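Local atomic coordinates of minor fimbrium subunit Mfa5 (Porphyromonas gingivalis ATCC 33277, PDB entry 6TO1), a protein that serves as an accessory subunit of the minor fimbriae, filamentous surface pili that mediate biofilm formation and adhesion to host cells and other oral bacteria. Residues A[530-542]-A[557-569]. Sequence-based numbering, arbitrary orientation.
With PO4 (phosphate ion), chain E.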
loop_
_atom_site.group_PDB
_atom_site.type_symbol
_atom_site.label_atom_id
_atom_site.label_comp_id
_atom_site.label_asym_id
_atom_site.label_seq_id
_atom_site.Cartn_x
_atom_site.Cartn_y
_atom_site.Cartn_z
ATOM N N TYR A 530 -33.412 24.664 -8.046
ATOM C CA TYR A 530 -34.113 25.944 -7.918
ATOM C C TYR A 530 -33.722 26.920 -9.012
ATOM O O TYR A 530 -32.542 27.093 -9.314
ATOM C CB TYR A 530 -33.824 26.608 -6.543
ATOM C CG TYR A 530 -34.274 25.727 -5.408
ATOM C CD1 TYR A 530 -35.557 25.827 -4.881
ATOM C CD2 TYR A 530 -33.439 24.723 -4.915
ATOM C CE1 TYR A 530 -35.982 24.973 -3.887
ATOM C CE2 TYR A 530 -33.852 23.878 -3.930
ATOM C CZ TYR A 530 -35.115 24.001 -3.412
ATOM O OH TYR A 530 -35.511 23.146 -2.420
ATOM N N GLY A 531 -34.717 27.615 -9.567
ATOM C CA GLY A 531 -34.479 28.661 -10.531
ATOM C C GLY A 531 -34.939 30.012 -10.005
ATOM O O GLY A 531 -35.312 30.156 -8.834
ATOM N N VAL A 532 -34.846 31.008 -10.885
ATOM C CA VAL A 532 -35.279 32.363 -10.567
ATOM C C VAL A 532 -36.044 32.943 -11.742
ATOM O O VAL A 532 -35.902 32.511 -12.885
ATOM C CB VAL A 532 -34.108 33.297 -10.224
ATOM C CG1 VAL A 532 -33.358 32.807 -9.007
ATOM C CG2 VAL A 532 -33.165 33.460 -11.416
ATOM N N ILE A 533 -36.862 33.956 -11.446
ATOM C CA ILE A 533 -37.516 34.758 -12.470
ATOM C C ILE A 533 -37.256 36.211 -12.127
ATOM O O ILE A 533 -37.648 36.680 -11.052
ATOM C CB ILE A 533 -39.022 34.456 -12.578
ATOM C CG1 ILE A 533 -39.186 33.064 -13.184
ATOM C CG2 ILE A 533 -39.742 35.511 -13.440
ATOM C CD1 ILE A 533 -40.599 32.477 -13.164
ATOM N N LYS A 534 -36.517 36.888 -12.992
ATOM C CA LYS A 534 -36.194 38.283 -12.818
ATOM C C LYS A 534 -37.240 39.105 -13.570
ATOM O O LYS A 534 -37.659 38.726 -14.669
ATOM C CB LYS A 534 -34.811 38.586 -13.364
ATOM C CG LYS A 534 -33.707 37.812 -12.668
ATOM C CD LYS A 534 -32.351 38.315 -13.102
ATOM C CE LYS A 534 -31.582 37.273 -13.910
ATOM N NZ LYS A 534 -30.145 37.695 -14.082
ATOM N N ARG A 535 -37.670 40.203 -12.957
ATOM C CA ARG A 535 -38.575 41.166 -13.582
ATOM C C ARG A 535 -37.805 42.451 -13.841
ATOM O O ARG A 535 -37.168 42.995 -12.931
ATOM C CB ARG A 535 -39.779 41.410 -12.672
ATOM C CG ARG A 535 -40.602 40.149 -12.461
ATOM C CD ARG A 535 -41.894 40.441 -11.684
ATOM N NE ARG A 535 -41.617 40.627 -10.263
ATOM C CZ ARG A 535 -42.530 40.564 -9.303
ATOM N NH1 ARG A 535 -43.809 40.354 -9.605
ATOM N NH2 ARG A 535 -42.165 40.705 -8.040
ATOM N N HIS A 536 -37.818 42.903 -15.092
ATOM C CA HIS A 536 -37.135 44.118 -15.498
ATOM C C HIS A 536 -38.178 45.150 -15.926
ATOM O O HIS A 536 -39.244 44.789 -16.428
ATOM C CB HIS A 536 -36.187 43.874 -16.665
ATOM C CG HIS A 536 -35.253 42.721 -16.464
ATOM N ND1 HIS A 536 -33.969 42.881 -15.983
ATOM C CD2 HIS A 536 -35.412 41.396 -16.699
ATOM C CE1 HIS A 536 -33.373 41.698 -15.931
ATOM N NE2 HIS A 536 -34.232 40.777 -16.345
ATOM N N TYR A 537 -37.851 46.420 -15.727
ATOM C CA TYR A 537 -38.778 47.538 -15.934
ATOM C C TYR A 537 -38.088 48.558 -16.829
ATOM O O TYR A 537 -37.223 49.317 -16.377
ATOM C CB TYR A 537 -39.184 48.127 -14.589
ATOM C CG TYR A 537 -39.757 47.084 -13.653
ATOM C CD1 TYR A 537 -41.097 46.766 -13.687
ATOM C CD2 TYR A 537 -38.924 46.345 -12.778
ATOM C CE1 TYR A 537 -41.621 45.807 -12.892
ATOM C CE2 TYR A 537 -39.456 45.387 -11.946
ATOM C CZ TYR A 537 -40.807 45.117 -12.007
ATOM O OH TYR A 537 -41.400 44.158 -11.220
ATOM N N VAL A 538 -38.463 48.565 -18.106
ATOM C CA VAL A 538 -37.696 49.274 -19.116
ATOM C C VAL A 538 -38.562 50.222 -19.938
ATOM O O VAL A 538 -39.782 50.086 -20.028
ATOM C CB VAL A 538 -36.960 48.282 -20.059
ATOM C CG1 VAL A 538 -35.962 47.416 -19.245
ATOM C CG2 VAL A 538 -37.934 47.415 -20.806
ATOM N N LEU A 539 -37.878 51.125 -20.622
ATOM C CA LEU A 539 -38.470 52.260 -21.308
ATOM C C LEU A 539 -38.667 51.960 -22.785
ATOM O O LEU A 539 -37.761 51.442 -23.446
ATOM C CB LEU A 539 -37.563 53.481 -21.136
ATOM C CG LEU A 539 -37.973 54.806 -21.798
ATOM C CD1 LEU A 539 -39.277 55.246 -21.149
ATOM C CD2 LEU A 539 -36.919 55.883 -21.677
ATOM N N VAL A 540 -39.863 52.263 -23.293
ATOM C CA VAL A 540 -40.108 52.284 -24.729
ATOM C C VAL A 540 -40.613 53.670 -25.107
ATOM O O VAL A 540 -41.094 54.447 -24.271
ATOM C CB VAL A 540 -41.105 51.214 -25.203
ATOM C CG1 VAL A 540 -40.578 49.817 -24.921
ATOM C CG2 VAL A 540 -42.477 51.435 -24.545
ATOM N N ASN A 541 -40.507 53.981 -26.388
ATOM C CA ASN A 541 -41.051 55.241 -26.846
ATOM C C ASN A 541 -42.537 55.098 -27.170
ATOM O O ASN A 541 -43.171 54.055 -26.959
ATOM C CB ASN A 541 -40.243 55.779 -28.038
ATOM C CG ASN A 541 -40.330 54.907 -29.257
ATOM O OD1 ASN A 541 -41.255 54.116 -29.406
ATOM N ND2 ASN A 541 -39.366 55.062 -30.166
ATOM N N LYS A 542 -43.082 56.214 -27.689
ATOM C CA LYS A 542 -44.460 56.302 -28.168
ATOM C C LYS A 542 -44.903 55.196 -29.096
ATOM O O LYS A 542 -46.098 54.912 -29.180
ATOM C CB LYS A 542 -44.582 57.537 -29.025
ATOM C CG LYS A 542 -44.295 58.782 -28.409
ATOM C CD LYS A 542 -43.912 59.839 -29.446
ATOM C CE LYS A 542 -44.988 60.060 -30.461
ATOM N NZ LYS A 542 -44.433 60.424 -31.838
ATOM N N LEU A 557 -35.404 44.907 -25.829
ATOM C CA LEU A 557 -35.786 45.466 -24.543
ATOM C C LEU A 557 -34.686 45.292 -23.516
ATOM O O LEU A 557 -34.571 46.103 -22.595
ATOM C CB LEU A 557 -37.072 44.801 -24.063
ATOM C CG LEU A 557 -38.290 45.184 -24.923
ATOM C CD1 LEU A 557 -39.398 44.168 -24.789
ATOM C CD2 LEU A 557 -38.761 46.565 -24.527
ATOM N N SER A 558 -33.870 44.237 -23.644
ATOM C CA SER A 558 -32.789 44.063 -22.683
ATOM C C SER A 558 -31.765 45.176 -22.771
ATOM O O SER A 558 -30.958 45.326 -21.850
ATOM C CB SER A 558 -32.108 42.709 -22.878
ATOM O OG SER A 558 -31.625 42.573 -24.195
ATOM N N GLU A 559 -31.784 45.958 -23.848
ATOM C CA GLU A 559 -30.881 47.086 -23.998
ATOM C C GLU A 559 -31.523 48.408 -23.613
ATOM O O GLU A 559 -30.839 49.438 -23.612
ATOM C CB GLU A 559 -30.388 47.185 -25.449
ATOM C CG GLU A 559 -29.506 46.023 -25.918
ATOM C CD GLU A 559 -29.523 45.866 -27.437
ATOM O OE1 GLU A 559 -28.689 46.498 -28.115
ATOM O OE2 GLU A 559 -30.385 45.125 -27.958
ATOM N N ALA A 560 -32.816 48.410 -23.317
ATOM C CA ALA A 560 -33.518 49.660 -23.097
ATOM C C ALA A 560 -33.211 50.219 -21.716
ATOM O O ALA A 560 -32.785 49.510 -20.798
ATOM C CB ALA A 560 -35.030 49.468 -23.259
ATOM N N HIS A 561 -33.467 51.513 -21.578
ATOM C CA HIS A 561 -33.271 52.206 -20.325
ATOM C C HIS A 561 -34.057 51.555 -19.200
ATOM O O HIS A 561 -35.254 51.270 -19.338
ATOM C CB HIS A 561 -33.696 53.657 -20.483
ATOM C CG HIS A 561 -33.570 54.461 -19.229
ATOM N ND1 HIS A 561 -32.360 54.691 -18.609
ATOM C CD2 HIS A 561 -34.508 55.079 -18.469
ATOM C CE1 HIS A 561 -32.554 55.437 -17.536
ATOM N NE2 HIS A 561 -33.850 55.691 -17.430
ATOM N N VAL A 562 -33.376 51.337 -18.080
ATOM C CA VAL A 562 -33.977 50.748 -16.889
ATOM C C VAL A 562 -34.608 51.853 -16.048
ATOM O O VAL A 562 -33.928 52.805 -15.647
ATOM C CB VAL A 562 -32.935 49.964 -16.071
ATOM C CG1 VAL A 562 -33.566 49.460 -14.794
ATOM C CG2 VAL A 562 -32.399 48.832 -16.888
ATOM N N LEU A 563 -35.909 51.710 -15.755
ATOM C CA LEU A 563 -36.655 52.734 -15.029
ATOM C C LEU A 563 -36.779 52.464 -13.539
ATOM O O LEU A 563 -37.036 53.395 -12.769
ATOM C CB LEU A 563 -38.078 52.854 -15.596
ATOM C CG LEU A 563 -38.167 53.390 -17.019
ATOM C CD1 LEU A 563 -39.528 53.067 -17.647
ATOM C CD2 LEU A 563 -37.916 54.891 -16.990
ATOM N N GLN A 564 -36.640 51.215 -13.132
ATOM C CA GLN A 564 -36.921 50.765 -11.783
ATOM C C GLN A 564 -36.057 49.533 -11.550
ATOM O O GLN A 564 -35.874 48.725 -12.465
ATOM C CB GLN A 564 -38.399 50.447 -11.651
ATOM C CG GLN A 564 -38.808 49.819 -10.378
ATOM C CD GLN A 564 -40.307 49.722 -10.297
ATOM O OE1 GLN A 564 -40.977 50.672 -9.914
ATOM N NE2 GLN A 564 -40.845 48.578 -10.666
ATOM N N SER A 565 -35.538 49.382 -10.331
ATOM C CA SER A 565 -34.637 48.268 -10.050
ATOM C C SER A 565 -35.267 46.926 -10.399
ATOM O O SER A 565 -36.430 46.649 -10.079
ATOM C CB SER A 565 -34.247 48.268 -8.569
ATOM O OG SER A 565 -33.529 49.437 -8.234
ATOM N N GLN A 566 -34.482 46.071 -11.045
ATOM C CA GLN A 566 -34.915 44.702 -11.267
ATOM C C GLN A 566 -35.272 44.057 -9.934
ATOM O O GLN A 566 -34.695 44.380 -8.895
ATOM C CB GLN A 566 -33.807 43.934 -11.989
ATOM C CG GLN A 566 -34.064 42.468 -12.151
ATOM C CD GLN A 566 -33.128 41.637 -11.294
ATOM O OE1 GLN A 566 -31.906 41.749 -11.390
ATOM N NE2 GLN A 566 -33.701 40.799 -10.448
ATOM N N ASP A 567 -36.287 43.193 -9.947
ATOM C CA ASP A 567 -36.644 42.435 -8.755
ATOM C C ASP A 567 -36.926 40.992 -9.157
ATOM O O ASP A 567 -36.900 40.636 -10.338
ATOM C CB ASP A 567 -37.827 43.057 -7.986
ATOM C CG ASP A 567 -39.136 43.107 -8.787
ATOM O OD1 ASP A 567 -39.388 42.244 -9.631
ATOM O OD2 ASP A 567 -39.945 44.018 -8.539
ATOM N N PHE A 568 -37.194 40.152 -8.167
ATOM C CA PHE A 568 -37.466 38.748 -8.393
ATOM C C PHE A 568 -38.924 38.438 -8.117
ATOM O O PHE A 568 -39.565 39.084 -7.279
ATOM C CB PHE A 568 -36.591 37.864 -7.504
ATOM C CG PHE A 568 -35.155 37.904 -7.869
ATOM C CD1 PHE A 568 -34.300 38.795 -7.256
ATOM C CD2 PHE A 568 -34.646 37.063 -8.850
ATOM C CE1 PHE A 568 -32.964 38.849 -7.588
ATOM C CE2 PHE A 568 -33.295 37.121 -9.186
ATOM C CZ PHE A 568 -32.457 38.016 -8.548
ATOM N N PHE A 569 -39.418 37.426 -8.821
ATOM C CA PHE A 569 -40.774 36.921 -8.698
ATOM C C PHE A 569 -40.756 35.599 -7.954
ATOM O O PHE A 569 -39.971 34.706 -8.287
ATOM C CB PHE A 569 -41.411 36.715 -10.077
ATOM C CG PHE A 569 -42.651 35.843 -10.065
ATOM C CD1 PHE A 569 -43.896 36.377 -9.764
ATOM C CD2 PHE A 569 -42.569 34.492 -10.375
ATOM C CE1 PHE A 569 -45.033 35.578 -9.758
ATOM C CE2 PHE A 569 -43.694 33.684 -10.360
ATOM C CZ PHE A 569 -44.936 34.230 -10.061
HETATM P P PO4 E . -29.648 54.319 -20.904
HETATM O O1 PO4 E . -30.340 53.299 -21.772
HETATM O O2 PO4 E . -30.141 55.712 -21.220
HETATM O O3 PO4 E . -28.170 54.213 -21.187
HETATM O O4 PO4 E . -29.879 54.015 -19.435
HETATM O O HOH W 1 -37.223 34.395 -8.688
HETATM O O HOH W 2 -35.465 46.519 -14.174
#
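Arg-535 and Asp-567 form a hydrogen-bonded antiparallel pair between strands 530-539 and 565-568, part of the mixed beta sheet in the last domain of the modelled chain, in which 530-539 also pairs in parallel with 634-643. The pair illustrates how a cross-strand salt bridge can reinforce backbone pairing. Arg-535 N meets Asp-567 O at 2.8 Å in an almost straight bond, while Arg-535 NE reaches Asp-567 OD1 at 2.8 Å from the syn side, 30° out of the carboxylate plane. CG of Asp-567 sits between its own N and C (chi1 62°), which turns the carboxylate back toward the arginine. Over one face of the guanidinium lies CB of Phe-569, and NH1 is bonded to Pro-597 O. Next along this face, the ring of Tyr-537 carries the amide of Gln-564, with NE2 3.3 Å above the ring plane and over its centre; Asn-600 OD1 takes a hydrogen bond from the same nitrogen. Farther along strand 530-539, Val-538 and Val-540 pack on Leu-557, whose CD2 lies 3.7 Å from Val-540 CG1.

Looser is the side of Lys-534, Gln-566 and Val-562. Gln-566 lays its CG obliquely against the His-536 ring, Lys-534 passes alongside Phe-568 before its NZ leaves for Asp-476, and Val-562 is exposed. The chain turns a corner at Gln-564, where a water bridges Tyr-537 N and Gln-564 O. Before that corner, His-561 ND1 donates a nearly straight 2.7 Å hydrogen bond to a phosphate, probably from the crystallisation liquor, its O4 lying in the imidazole plane at the ring edge.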